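Local coordinates for protein uronate isomerase (Caulobacter crescentus, PDB 2Q01) that catalyses the reversible isomerisation of D-glucuronate to D-fructuronate and of D-galacturonate to D-tagaturonate in uronate metabolism, at residues P19-Y24 and F439-V444; R26-L31 and E453-I458. All blocks are in the same frame, centred on the assembly; numbering follows the deposited sequence. Where two conformers were deposited one is given.

Interaction 1 of 2, residues P19-Y24 and F439-V444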
loop_
_atom_site.group_PDB
_atom_site.type_symbol
_atom_site.label_atom_id
_atom_site.label_comp_id
_atom_site.label_asym_id
_atom_site.label_seq_id
_atom_site.Cartn_x
_atom_site.Cartn_y
_atom_site.Cartn_z
ATOM N N PRO B 19 -22.660 -4.483 15.857
ATOM C CA PRO B 19 -23.511 -5.617 16.228
ATOM C C PRO B 19 -24.304 -6.218 15.074
ATOM O O PRO B 19 -24.525 -7.428 15.064
ATOM C CB PRO B 19 -24.457 -5.027 17.283
ATOM C CG PRO B 19 -23.825 -3.732 17.709
ATOM C CD PRO B 19 -23.100 -3.238 16.511
ATOM N N ALA B 20 -24.727 -5.388 14.121
ATOM C CA ALA B 20 -25.410 -5.885 12.920
ATOM C C ALA B 20 -24.472 -6.707 12.032
ATOM O O ALA B 20 -24.862 -7.764 11.525
ATOM C CB ALA B 20 -26.024 -4.738 12.126
ATOM N N THR B 21 -23.244 -6.215 11.858
ATOM C CA THR B 21 -22.213 -6.910 11.086
ATOM C C THR B 21 -21.763 -8.182 11.811
ATOM O O THR B 21 -21.707 -9.259 11.210
ATOM C CB THR B 21 -21.010 -5.990 10.791
ATOM O OG1 THR B 21 -21.480 -4.751 10.251
ATOM C CG2 THR B 21 -20.073 -6.628 9.782
ATOM N N ARG B 22 -21.489 -8.048 13.108
ATOM C CA ARG B 22 -21.072 -9.154 13.968
ATOM C C ARG B 22 -22.026 -10.338 13.934
ATOM O O ARG B 22 -21.589 -11.493 13.919
ATOM C CB ARG B 22 -20.897 -8.649 15.409
ATOM C CG ARG B 22 -20.635 -9.717 16.465
ATOM C CD ARG B 22 -20.118 -9.095 17.752
ATOM N NE ARG B 22 -18.715 -8.717 17.625
ATOM C CZ ARG B 22 -17.857 -8.621 18.637
ATOM N NH1 ARG B 22 -18.247 -8.875 19.880
ATOM N NH2 ARG B 22 -16.597 -8.273 18.401
ATOM N N SER B 23 -23.326 -10.051 13.893
ATOM C CA SER B 23 -24.332 -11.102 13.911
ATOM C C SER B 23 -24.471 -11.816 12.573
ATOM O O SER B 23 -24.809 -13.000 12.541
ATOM C CB SER B 23 -25.681 -10.572 14.374
ATOM O OG SER B 23 -26.494 -11.656 14.776
ATOM N N TYR B 24 -24.215 -11.100 11.476
ATOM C CA TYR B 24 -24.120 -11.740 10.154
ATOM C C TYR B 24 -22.879 -12.644 10.133
ATOM O O TYR B 24 -22.939 -13.788 9.674
ATOM C CB TYR B 24 -24.007 -10.716 9.022
ATOM C CG TYR B 24 -25.291 -10.044 8.567
ATOM C CD1 TYR B 24 -25.365 -8.655 8.478
ATOM C CD2 TYR B 24 -26.414 -10.788 8.191
ATOM C CE1 TYR B 24 -26.522 -8.016 8.049
ATOM C CE2 TYR B 24 -27.584 -10.154 7.760
ATOM C CZ TYR B 24 -27.626 -8.765 7.692
ATOM O OH TYR B 24 -28.761 -8.109 7.270
ATOM N N PHE B 439 -15.552 -10.373 6.721
ATOM C CA PHE B 439 -15.490 -9.633 5.465
ATOM C C PHE B 439 -16.789 -9.730 4.673
ATOM O O PHE B 439 -17.307 -8.718 4.201
ATOM C CB PHE B 439 -14.303 -10.097 4.609
ATOM C CG PHE B 439 -14.269 -9.471 3.245
ATOM C CD1 PHE B 439 -13.927 -8.127 3.090
ATOM C CD2 PHE B 439 -14.587 -10.223 2.111
ATOM C CE1 PHE B 439 -13.901 -7.534 1.826
ATOM C CE2 PHE B 439 -14.561 -9.641 0.843
ATOM C CZ PHE B 439 -14.222 -8.293 0.701
ATOM N N LEU B 440 -17.293 -10.954 4.523
ATOM C CA LEU B 440 -18.590 -11.214 3.903
ATOM C C LEU B 440 -19.747 -10.517 4.629
ATOM O O LEU B 440 -20.655 -9.984 3.986
ATOM C CB LEU B 440 -18.844 -12.718 3.844
ATOM C CG LEU B 440 -18.578 -13.536 2.574
ATOM C CD1 LEU B 440 -17.632 -12.852 1.613
ATOM C CD2 LEU B 440 -18.065 -14.924 2.943
ATOM N N ALA B 441 -19.696 -10.518 5.961
ATOM C CA ALA B 441 -20.680 -9.829 6.808
ATOM C C ALA B 441 -20.742 -8.332 6.563
ATOM O O ALA B 441 -21.819 -7.743 6.617
ATOM C CB ALA B 441 -20.381 -10.074 8.249
ATOM N N ARG B 442 -19.589 -7.717 6.295
ATOM C CA ARG B 442 -19.539 -6.292 5.973
ATOM C C ARG B 442 -20.118 -6.022 4.589
ATOM O O ARG B 442 -20.683 -4.955 4.352
ATOM C CB ARG B 442 -18.116 -5.758 6.056
ATOM C CG ARG B 442 -18.035 -4.361 6.651
ATOM C CD ARG B 442 -17.286 -3.392 5.751
ATOM N NE ARG B 442 -15.915 -3.810 5.474
ATOM C CZ ARG B 442 -15.178 -3.334 4.475
ATOM N NH1 ARG B 442 -15.681 -2.421 3.648
ATOM N NH2 ARG B 442 -13.940 -3.774 4.298
ATOM N N MET B 443 -19.974 -6.987 3.679
ATOM C CA MET B 443 -20.581 -6.886 2.352
ATOM C C MET B 443 -22.095 -6.956 2.463
ATOM O O MET B 443 -22.795 -6.234 1.759
ATOM C CB MET B 443 -20.077 -7.979 1.390
ATOM C CG MET B 443 -18.565 -8.016 1.157
ATOM S SD MET B 443 -17.860 -6.443 0.640
ATOM C CE MET B 443 -18.135 -6.531 -1.124
ATOM N N VAL B 444 -22.591 -7.823 3.348
ATOM C CA VAL B 444 -24.029 -7.970 3.573
ATOM C C VAL B 444 -24.622 -6.765 4.315
ATOM O O VAL B 444 -25.673 -6.256 3.921
ATOM C CB VAL B 444 -24.365 -9.290 4.292
ATOM C CG1 VAL B 444 -25.860 -9.389 4.590
ATOM C CG2 VAL B 444 -23.943 -10.464 3.444
#

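Interaction 2 of 2, residues R26-L31 and E453-I458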
loop_
_atom_site.group_PDB
_atom_site.type_symbol
_atom_site.label_atom_id
_atom_site.label_comp_id
_atom_site.label_asym_id
_atom_site.label_seq_id
_atom_site.Cartn_x
_atom_site.Cartn_y
_atom_site.Cartn_z
ATOM N N ARG B 26 -21.202 -14.021 12.717
ATOM C CA ARG B 26 -21.478 -15.163 13.592
ATOM C C ARG B 26 -22.282 -16.255 12.884
ATOM O O ARG B 26 -21.991 -17.446 13.031
ATOM C CB ARG B 26 -22.224 -14.674 14.838
ATOM C CG ARG B 26 -22.441 -15.716 15.908
ATOM C CD ARG B 26 -23.385 -15.224 16.987
ATOM N NE ARG B 26 -22.796 -14.176 17.820
ATOM C CZ ARG B 26 -23.246 -12.927 17.903
ATOM N NH1 ARG B 26 -22.639 -12.058 18.702
ATOM N NH2 ARG B 26 -24.304 -12.540 17.198
ATOM N N GLY B 27 -23.278 -15.835 12.110
ATOM C CA GLY B 27 -24.132 -16.749 11.359
ATOM C C GLY B 27 -23.433 -17.458 10.216
ATOM O O GLY B 27 -23.687 -18.638 9.965
ATOM N N LEU B 28 -22.555 -16.734 9.523
ATOM C CA LEU B 28 -21.801 -17.293 8.399
ATOM C C LEU B 28 -20.729 -18.256 8.887
ATOM O O LEU B 28 -20.457 -19.272 8.244
ATOM C CB LEU B 28 -21.172 -16.180 7.556
ATOM C CG LEU B 28 -22.117 -15.263 6.776
ATOM C CD1 LEU B 28 -21.372 -14.080 6.238
ATOM C CD2 LEU B 28 -22.826 -15.990 5.648
ATOM N N TYR B 29 -20.128 -17.919 10.022
ATOM C CA TYR B 29 -19.095 -18.731 10.648
ATOM C C TYR B 29 -19.618 -20.059 11.170
ATOM O O TYR B 29 -18.948 -21.078 11.027
ATOM C CB TYR B 29 -18.416 -17.930 11.762
ATOM C CG TYR B 29 -17.476 -18.718 12.646
ATOM C CD1 TYR B 29 -16.267 -19.220 12.152
ATOM C CD2 TYR B 29 -17.787 -18.944 13.985
ATOM C CE1 TYR B 29 -15.402 -19.939 12.969
ATOM C CE2 TYR B 29 -16.933 -19.658 14.806
ATOM C CZ TYR B 29 -15.741 -20.143 14.295
ATOM O OH TYR B 29 -14.902 -20.849 15.115
ATOM N N ALA B 30 -20.819 -20.040 11.753
ATOM C CA ALA B 30 -21.510 -21.248 12.230
ATOM C C ALA B 30 -21.746 -22.271 11.111
ATOM O O ALA B 30 -21.745 -23.478 11.342
ATOM C CB ALA B 30 -22.828 -20.869 12.881
ATOM N N LEU B 31 -21.910 -21.760 9.895
ATOM C CA LEU B 31 -22.127 -22.548 8.691
ATOM C C LEU B 31 -20.866 -23.279 8.243
ATOM O O LEU B 31 -20.916 -24.127 7.353
ATOM C CB LEU B 31 -22.553 -21.601 7.570
ATOM C CG LEU B 31 -23.864 -21.796 6.827
ATOM C CD1 LEU B 31 -25.039 -21.490 7.738
ATOM C CD2 LEU B 31 -23.862 -20.866 5.641
ATOM N N GLU B 453 -25.945 -15.121 -1.189
ATOM C CA GLU B 453 -24.631 -15.191 -1.832
ATOM C C GLU B 453 -23.508 -15.431 -0.823
ATOM O O GLU B 453 -22.613 -16.239 -1.073
ATOM C CB GLU B 453 -24.349 -13.916 -2.629
ATOM C CG GLU B 453 -25.369 -13.606 -3.718
ATOM C CD GLU B 453 -25.164 -12.241 -4.351
ATOM O OE1 GLU B 453 -25.473 -12.089 -5.555
ATOM O OE2 GLU B 453 -24.700 -11.316 -3.651
ATOM N N ALA B 454 -23.569 -14.742 0.315
ATOM C CA ALA B 454 -22.568 -14.888 1.380
ATOM C C ALA B 454 -22.537 -16.276 2.012
ATOM O O ALA B 454 -21.462 -16.798 2.321
ATOM C CB ALA B 454 -22.777 -13.846 2.439
ATOM N N GLU B 455 -23.719 -16.863 2.201
ATOM C CA GLU B 455 -23.851 -18.213 2.747
ATOM C C GLU B 455 -23.288 -19.268 1.795
ATOM O O GLU B 455 -22.741 -20.279 2.241
ATOM C CB GLU B 455 -25.313 -18.515 3.073
ATOM C CG GLU B 455 -25.839 -17.825 4.328
ATOM C CD GLU B 455 -27.311 -18.117 4.614
ATOM O OE1 GLU B 455 -28.036 -18.574 3.700
ATOM O OE2 GLU B 455 -27.742 -17.879 5.765
ATOM N N GLU B 456 -23.440 -19.030 0.490
ATOM C CA GLU B 456 -22.827 -19.866 -0.544
ATOM C C GLU B 456 -21.313 -19.687 -0.546
ATOM O O GLU B 456 -20.576 -20.667 -0.564
ATOM C CB GLU B 456 -23.372 -19.517 -1.931
ATOM C CG GLU B 456 -24.685 -20.183 -2.297
ATOM C CD GLU B 456 -25.105 -19.906 -3.739
ATOM O OE1 GLU B 456 -24.251 -20.019 -4.651
ATOM O OE2 GLU B 456 -26.293 -19.584 -3.962
ATOM N N LEU B 457 -20.868 -18.430 -0.508
ATOM C CA LEU B 457 -19.450 -18.085 -0.605
ATOM C C LEU B 457 -18.594 -18.566 0.544
ATOM O O LEU B 457 -17.481 -19.021 0.320
ATOM C CB LEU B 457 -19.249 -16.582 -0.798
ATOM C CG LEU B 457 -19.264 -16.202 -2.276
ATOM C CD1 LEU B 457 -19.403 -14.715 -2.467
ATOM C CD2 LEU B 457 -18.015 -16.717 -2.954
ATOM N N ILE B 458 -19.112 -18.472 1.763
ATOM C CA ILE B 458 -18.356 -18.901 2.935
ATOM C C ILE B 458 -18.004 -20.401 2.878
ATOM O O ILE B 458 -16.880 -20.787 3.194
ATOM C CB ILE B 458 -19.041 -18.459 4.271
ATOM C CG1 ILE B 458 -18.079 -18.567 5.454
ATOM C CG2 ILE B 458 -20.324 -19.235 4.541
ATOM C CD1 ILE B 458 -17.043 -17.503 5.504
#

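Interaction 1 of 2, residues P19-Y24 and F439-V444
Y24 and A441 bring helix 19-30 against helix 425-445, an N-terminal and a C-terminal helix of this TIM-barrel-clan isomerase, in an inclined helix-helix packing. The segment axes approach to 8.1 Å with 125° between their N-to-C directions, and the close spacing is consistent with an alanine at the crossing: the CA atoms of Y24 and A441 are 5.2 Å apart. The tight part centres on the A441 methyl, whose CB lies 3.3 Å from the backbone O of T21 and 3.8 Å from CB of Y24. Beside it, CG2 of T21 rests on the backbone of the facing helix, 3.7 Å from N of R442. That methyl stands anti to the backbone N of T21, which leaves OG1 on the other branch to hydrogen-bond D18. R442 adds little more than its backbone and CB here, since its guanidinium group turns to salt bridges with E401 and with E394 of the second subunit.

Against the buried T21, A441 and V444, Y24 is the partly exposed margin of the contact, where V444 packs over one face of the ring. L451 of the next helix also touches this ring and V444. With chi1 of V444 at 177°, CG1 points at the ring and makes a CH-pi contact: it sits 3.6 Å from the centroid of the Y24 ring, 10° off the ring normal, hence almost directly above the centre.

Interaction 2 of 2, residues R26-L31 and E453-I458
L28 meets A454 and E455 mainly through its CD2 methyl, and the rest of the contact follows along one side of helix 19-30. Earlier in the segment, R26 faces elsewhere and forms a salt bridge with D12. At L28 the side chain leaves with CG anti to the carbonyl carbon (chi1 -67°), which carries CD2 onto the opposite backbone: it is 3.7 Å from N of E455 and 3.9 Å from CB of A454. The CG methylene of E455 packs against the same methyl, its CG being 3.8 Å from CD2 of L28. The backbone of L28 takes part as well, for its O lies 3.7 Å from CG2 of I458. Y29, next in sequence, turns to helix 425-445 and hydrogen-bonds D430 through its hydroxyl.

Three residues after L28, L31 brings the contact to its exposed margin. Its CD2 is 3.6 Å from O of E455 and 4.0 Å from CG2 of I458, while the L31 and E455 side chains run at about a right angle to each other. The aliphatic part of E455 thus serves as an apolar surface for both leucines. With segment axes 9.6 Å apart and inclined by 41°, and with apolar residues three or four positions apart on each side (L28 and L31, A454 and I458), the arrangement is apolar packing between an N-terminal and a C-terminal helix of this TIM-barrel-clan protein.

In the fold
From the N terminus, helix 19-30 supplies first 19-24 and then 26-31, so one helix enters both contacts. Interaction 1 closes a loop of 414 intervening residues when the chain returns as helix 425-445; interaction 2 closes one of 421 when helix 451-469 follows. The segments alternate along the chain, so the two closures cross. Their centres are about 10 Å apart, and they touch: CB of A454 lies 3.7 Å from CG2 of V444, and CD1 of L28 lies 3.7 Å from CB of L440. Three helices from the two chain ends are thereby packed together, and both contacts also border the second subunit.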